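Local coordinates for synaptonemal complex protein 2 (Mus musculus, PDB 5IWZ) that helps build the axial and lateral elements of synaptonemal complexes and is required for normal meiotic chromosome synapsis and fertility in mice, at residues 167-172 with 315-320; 175-180 with 215-220. All coordinates share one frame; numbering follows the deposited sequence.

Contact 1 (167-172 with 315-320)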
loop_
_atom_site.group_PDB
_atom_site.type_symbol
_atom_site.label_atom_id
_atom_site.label_comp_id
_atom_site.label_asym_id
_atom_site.label_seq_id
_atom_site.Cartn_x
_atom_site.Cartn_y
_atom_site.Cartn_z
ATOM N N VAL A 167 12.887 0.451 1.306
ATOM C CA VAL A 167 11.786 -0.337 0.751
ATOM C C VAL A 167 11.055 0.469 -0.313
ATOM O O VAL A 167 10.758 1.655 -0.113
ATOM C CB VAL A 167 10.818 -0.780 1.868
ATOM C CG1 VAL A 167 9.653 -1.576 1.286
ATOM C CG2 VAL A 167 11.556 -1.577 2.932
ATOM N N ASN A 168 10.737 -0.181 -1.439
ATOM C CA ASN A 168 10.001 0.478 -2.513
ATOM C C ASN A 168 8.694 1.076 -2.001
ATOM O O ASN A 168 7.974 0.448 -1.216
ATOM C CB ASN A 168 9.684 -0.506 -3.636
ATOM C CG ASN A 168 8.815 0.117 -4.703
ATOM O OD1 ASN A 168 7.601 -0.088 -4.736
ATOM N ND2 ASN A 168 9.429 0.927 -5.558
ATOM N N PHE A 169 8.359 2.280 -2.500
ATOM C CA PHE A 169 7.215 3.004 -1.946
ATOM C C PHE A 169 5.907 2.244 -2.135
ATOM O O PHE A 169 5.008 2.358 -1.296
ATOM C CB PHE A 169 7.097 4.409 -2.555
ATOM C CG PHE A 169 6.611 4.424 -3.989
ATOM C CD1 PHE A 169 7.506 4.230 -5.039
ATOM C CD2 PHE A 169 5.270 4.655 -4.287
ATOM C CE1 PHE A 169 7.076 4.261 -6.372
ATOM C CE2 PHE A 169 4.827 4.706 -5.613
ATOM C CZ PHE A 169 5.736 4.499 -6.664
ATOM N N CYS A 170 5.772 1.471 -3.226
ATOM C CA CYS A 170 4.520 0.745 -3.455
ATOM C C CYS A 170 4.297 -0.340 -2.407
ATOM O O CYS A 170 3.150 -0.648 -2.062
ATOM C CB CYS A 170 4.498 0.103 -4.847
ATOM S SG CYS A 170 4.584 1.260 -6.246
ATOM N N ILE A 171 5.369 -0.953 -1.919
ATOM C CA ILE A 171 5.223 -1.940 -0.854
ATOM C C ILE A 171 4.832 -1.253 0.447
ATOM O O ILE A 171 3.930 -1.697 1.168
ATOM C CB ILE A 171 6.522 -2.747 -0.711
ATOM C CG1 ILE A 171 6.745 -3.579 -1.972
ATOM C CG2 ILE A 171 6.487 -3.612 0.558
ATOM C CD1 ILE A 171 8.091 -4.247 -1.986
ATOM N N GLN A 172 5.484 -0.139 0.755
ATOM C CA GLN A 172 5.103 0.597 1.952
ATOM C C GLN A 172 3.661 1.066 1.862
ATOM O O GLN A 172 2.922 0.974 2.846
ATOM C CB GLN A 172 6.060 1.767 2.178
ATOM C CG GLN A 172 7.498 1.315 2.371
ATOM C CD GLN A 172 8.469 2.465 2.360
ATOM O OE1 GLN A 172 8.270 3.436 1.643
ATOM N NE2 GLN A 172 9.535 2.362 3.153
ATOM N N SER A 315 9.074 9.128 -4.426
ATOM C CA SER A 315 8.503 8.038 -5.194
ATOM C C SER A 315 8.491 8.304 -6.690
ATOM O O SER A 315 8.101 7.414 -7.456
ATOM C CB SER A 315 7.084 7.769 -4.709
ATOM O OG SER A 315 6.335 8.967 -4.758
ATOM N N HIS A 316 8.883 9.500 -7.119
ATOM C CA HIS A 316 8.927 9.865 -8.538
ATOM C C HIS A 316 7.571 9.643 -9.193
ATOM O O HIS A 316 7.445 9.002 -10.237
ATOM C CB HIS A 316 10.043 9.110 -9.265
ATOM C CG HIS A 316 11.408 9.550 -8.843
ATOM N ND1 HIS A 316 12.118 10.514 -9.521
ATOM C CD2 HIS A 316 12.163 9.214 -7.767
ATOM C CE1 HIS A 316 13.269 10.725 -8.906
ATOM N NE2 HIS A 316 13.319 9.952 -7.835
ATOM N N THR A 317 6.534 10.166 -8.540
ATOM C CA THR A 317 5.178 10.106 -9.056
ATOM C C THR A 317 4.562 11.495 -9.001
ATOM O O THR A 317 5.013 12.380 -8.267
ATOM C CB THR A 317 4.276 9.143 -8.247
ATOM O OG1 THR A 317 4.096 9.668 -6.921
ATOM C CG2 THR A 317 4.891 7.745 -8.164
ATOM N N LEU A 318 3.496 11.669 -9.758
ATOM C CA LEU A 318 2.602 12.799 -9.571
ATOM C C LEU A 318 1.253 12.222 -9.168
ATOM O O LEU A 318 0.789 11.251 -9.774
ATOM C CB LEU A 318 2.556 13.676 -10.846
ATOM C CG LEU A 318 1.404 14.280 -11.665
ATOM C CD1 LEU A 318 0.070 14.417 -10.996
ATOM C CD2 LEU A 318 1.829 15.655 -12.182
ATOM N N SER A 319 0.652 12.769 -8.115
ATOM C CA SER A 319 -0.598 12.203 -7.638
ATOM C C SER A 319 -1.569 13.305 -7.262
ATOM O O SER A 319 -1.193 14.451 -6.972
ATOM C CB SER A 319 -0.395 11.236 -6.441
ATOM O OG SER A 319 0.036 11.938 -5.289
ATOM N N PHE A 320 -2.842 12.939 -7.268
ATOM C CA PHE A 320 -3.864 13.919 -6.961
ATOM C C PHE A 320 -5.151 13.160 -6.724
ATOM O O PHE A 320 -5.281 11.992 -7.111
ATOM C CB PHE A 320 -4.024 14.949 -8.102
ATOM C CG PHE A 320 -4.297 14.333 -9.446
ATOM C CD1 PHE A 320 -5.579 14.308 -9.959
ATOM C CD2 PHE A 320 -3.280 13.771 -10.195
ATOM C CE1 PHE A 320 -5.831 13.736 -11.194
ATOM C CE2 PHE A 320 -3.537 13.194 -11.417
ATOM C CZ PHE A 320 -4.812 13.181 -11.917
#

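Contact 2 (175-180 with 215-220)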
loop_
_atom_site.group_PDB
_atom_site.type_symbol
_atom_site.label_atom_id
_atom_site.label_comp_id
_atom_site.label_asym_id
_atom_site.label_seq_id
_atom_site.Cartn_x
_atom_site.Cartn_y
_atom_site.Cartn_z
ATOM N N ALA A 175 1.367 -1.883 2.614
ATOM C CA ALA A 175 1.393 -2.290 4.018
ATOM C C ALA A 175 0.729 -1.248 4.911
ATOM O O ALA A 175 -0.049 -1.590 5.812
ATOM C CB ALA A 175 2.831 -2.521 4.470
ATOM N N LEU A 176 1.043 0.030 4.682
ATOM C CA LEU A 176 0.486 1.094 5.502
ATOM C C LEU A 176 -1.037 1.124 5.407
ATOM O O LEU A 176 -1.728 1.354 6.405
ATOM C CB LEU A 176 1.102 2.428 5.074
ATOM C CG LEU A 176 0.676 3.705 5.783
ATOM C CD1 LEU A 176 0.837 3.485 7.262
ATOM C CD2 LEU A 176 1.535 4.896 5.305
ATOM N N LYS A 177 -1.584 0.857 4.227
ATOM C CA LYS A 177 -3.034 0.913 4.079
ATOM C C LYS A 177 -3.705 -0.281 4.748
ATOM O O LYS A 177 -4.785 -0.142 5.341
ATOM C CB LYS A 177 -3.387 1.011 2.597
ATOM C CG LYS A 177 -4.628 0.292 2.167
ATOM C CD LYS A 177 -4.867 0.514 0.666
ATOM C CE LYS A 177 -3.640 0.111 -0.146
ATOM N NZ LYS A 177 -3.527 0.820 -1.457
ATOM N N LYS A 178 -3.081 -1.459 4.679
ATOM C CA LYS A 178 -3.590 -2.597 5.434
ATOM C C LYS A 178 -3.530 -2.325 6.930
ATOM O O LYS A 178 -4.422 -2.740 7.677
ATOM C CB LYS A 178 -2.804 -3.858 5.077
ATOM C CG LYS A 178 -3.054 -4.384 3.674
ATOM C CD LYS A 178 -4.406 -5.066 3.596
ATOM C CE LYS A 178 -4.576 -5.850 2.304
ATOM N NZ LYS A 178 -4.613 -4.963 1.100
ATOM N N MET A 179 -2.488 -1.625 7.393
ATOM C CA MET A 179 -2.407 -1.324 8.821
ATOM C C MET A 179 -3.524 -0.384 9.265
ATOM O O MET A 179 -4.131 -0.588 10.327
ATOM C CB MET A 179 -1.046 -0.727 9.178
ATOM C CG MET A 179 -1.017 -0.215 10.627
ATOM S SD MET A 179 0.606 0.225 11.265
ATOM C CE MET A 179 0.880 1.803 10.473
ATOM N N ASN A 180 -3.808 0.652 8.465
ATOM C CA ASN A 180 -4.881 1.582 8.807
ATOM C C ASN A 180 -6.245 0.902 8.768
ATOM O O ASN A 180 -7.126 1.235 9.565
ATOM C CB ASN A 180 -4.815 2.818 7.886
ATOM C CG ASN A 180 -3.764 3.811 8.367
ATOM O OD1 ASN A 180 -3.609 3.988 9.564
ATOM N ND2 ASN A 180 -3.010 4.413 7.453
ATOM N N ASP A 215 6.478 11.246 -0.534
ATOM C CA ASP A 215 5.301 10.687 -1.191
ATOM C C ASP A 215 4.082 11.131 -0.396
ATOM O O ASP A 215 3.976 10.810 0.791
ATOM C CB ASP A 215 5.355 9.155 -1.256
ATOM C CG ASP A 215 4.167 8.573 -2.013
ATOM O OD1 ASP A 215 4.227 8.569 -3.267
ATOM O OD2 ASP A 215 3.166 8.163 -1.367
ATOM N N TYR A 216 3.170 11.870 -1.036
ATOM C CA TYR A 216 2.036 12.428 -0.301
ATOM C C TYR A 216 1.140 11.329 0.275
ATOM O O TYR A 216 0.653 11.445 1.409
ATOM C CB TYR A 216 1.231 13.367 -1.204
ATOM C CG TYR A 216 0.137 14.039 -0.432
ATOM C CD1 TYR A 216 -1.137 13.514 -0.403
ATOM C CD2 TYR A 216 0.408 15.148 0.357
ATOM C CE1 TYR A 216 -2.122 14.117 0.333
ATOM C CE2 TYR A 216 -0.558 15.727 1.111
ATOM C CZ TYR A 216 -1.819 15.198 1.100
ATOM O OH TYR A 216 -2.808 15.762 1.831
ATOM N N GLU A 217 0.906 10.258 -0.488
ATOM C CA GLU A 217 0.045 9.180 0.008
ATOM C C GLU A 217 0.623 8.534 1.268
ATOM O O GLU A 217 -0.107 8.228 2.218
ATOM C CB GLU A 217 -0.161 8.115 -1.077
ATOM C CG GLU A 217 -0.875 6.849 -0.546
ATOM C CD GLU A 217 -1.228 5.825 -1.640
ATOM O OE1 GLU A 217 -1.319 6.192 -2.829
ATOM O OE2 GLU A 217 -1.442 4.641 -1.303
ATOM N N LEU A 218 1.932 8.319 1.296
ATOM C CA LEU A 218 2.547 7.777 2.497
ATOM C C LEU A 218 2.498 8.782 3.643
ATOM O O LEU A 218 2.307 8.390 4.799
ATOM C CB LEU A 218 3.981 7.344 2.195
ATOM C CG LEU A 218 4.126 6.056 1.388
ATOM C CD1 LEU A 218 5.578 5.887 1.019
ATOM C CD2 LEU A 218 3.628 4.795 2.186
ATOM N N GLN A 219 2.643 10.082 3.345
ATOM C CA GLN A 219 2.539 11.094 4.397
ATOM C C GLN A 219 1.181 11.024 5.083
ATOM O O GLN A 219 1.092 11.057 6.318
ATOM C CB GLN A 219 2.770 12.503 3.834
ATOM C CG GLN A 219 4.227 12.887 3.555
ATOM C CD GLN A 219 4.380 14.360 3.130
ATOM O OE1 GLN A 219 3.653 14.843 2.272
ATOM N NE2 GLN A 219 5.321 15.072 3.757
ATOM N N VAL A 220 0.108 10.921 4.296
ATOM C CA VAL A 220 -1.233 10.873 4.874
ATOM C C VAL A 220 -1.417 9.599 5.684
ATOM O O VAL A 220 -1.939 9.630 6.803
ATOM C CB VAL A 220 -2.314 10.984 3.782
ATOM C CG1 VAL A 220 -3.714 10.939 4.424
ATOM C CG2 VAL A 220 -2.127 12.230 2.949
#

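Contact 1 (167-172 with 315-320)
F169 meets S315 and T317 where, in this N-terminal part of the protein, the start of helix 169-185 in the armadillo-repeat-like domain faces the bulged turn leading into strand 317-321 of the Spt16M-like domain, a pleckstrin-homology-like domain by sequence family. The joint between the two domains here is a CH-pi contact, without a hydrogen bond across the pair of segments. N168, just before, is the N-cap of the helix: its OD1 accepts from C170 N at 2.8 Å, with the donor above the carbonyl plane. Asparagine suits this place because its short amide can fold back to the first turn. F169 follows with CG between its backbone N and carbonyl carbon (chi1 73°). Inside a helix this torsion would press the ring against the preceding turn, but at the first helical residue it can be accommodated, and it carries the ring toward S315. The single CH2 of S315 lies directly against the middle of one face, with CB 3.5 Å from the F169 ring centroid and only 13° off the ring normal. C170 puts its SG over the opposite face, nearer the rim, so the ring is sandwiched. Across the contact, H316 and T317 form a G1 beta bulge opposite N312, and H316 adopts the left-handed backbone conformation usual there. The polar ends have other partners, D215 for S315 OG and N312 for T317 OG1. That leaves the methyl of T317 for the aromatic, its CG2 approaching F169 CZ obliquely at 3.7 Å.

Contact 2 (175-180 with 215-220)
L176 and L218 mark the closest approach of the two backbones, their CA atoms 7.6 Å apart, where a middle turn of helix 169-185 passes the first turn of helix 216-229. Such spacing brings side chain against backbone as well as side chain against side chain. With CG anti to the backbone N (chi1 180°), L176 reaches across the gap, and its CD2 lies 3.6 Å from L218 O, a carbonyl of the facing helix. The same methyl touches its counterpart, L176 CD2 to L218 CD2 at 3.8 Å, as the two leucine side chains cross obliquely. Branched leucine fits here because both residues are buried and one methyl of L176 can meet a methyl and a carbonyl oxygen together. At the margin, where K177 is exposed and E217 partly so, their long side chains converge from different directions: K177 NZ stays 4.4 Å from E217 OE2, beyond a salt bridge, so the attraction is probably modest. D215 is the N-cap of the second helix. Its OD2 uses the anti lone pair to accept from L218 N at 2.9 Å, with an N-H...O angle of 153°, and also takes a bond from Q173 NE2, which ties the cap to the first helix. Further along, N180 ND2 bonds to G221 O. Outside this pair, A175 and M179 pack on helix 144-163, while Y216 and V220 lean on helix 260-274, consistent with the helix-on-helix stacking of an armadillo-like solenoid; Y216 N bonds to N312 OD1 of strand 308-312.

In the fold
Both contacts use helix 169-185, their centres 10 Å apart. Contact 1 is buried and joins the first turn of that helix to the strand-rich domain, 143 residues on; contact 2, nested within that span, packs helix on helix and is only partly buried. A ring face that takes one CH2, with a methyl coming in obliquely, does the work in the first, whereas the second combines leucine packing with a loose charge pair at its margin. They also touch directly. D215 OD1 probably hydrogen-bonds S315 OG at 2.6 Å, coupling the helix cap to the bulged turn, and L218 CD1 packs 3.7 Å from Q172 OE1.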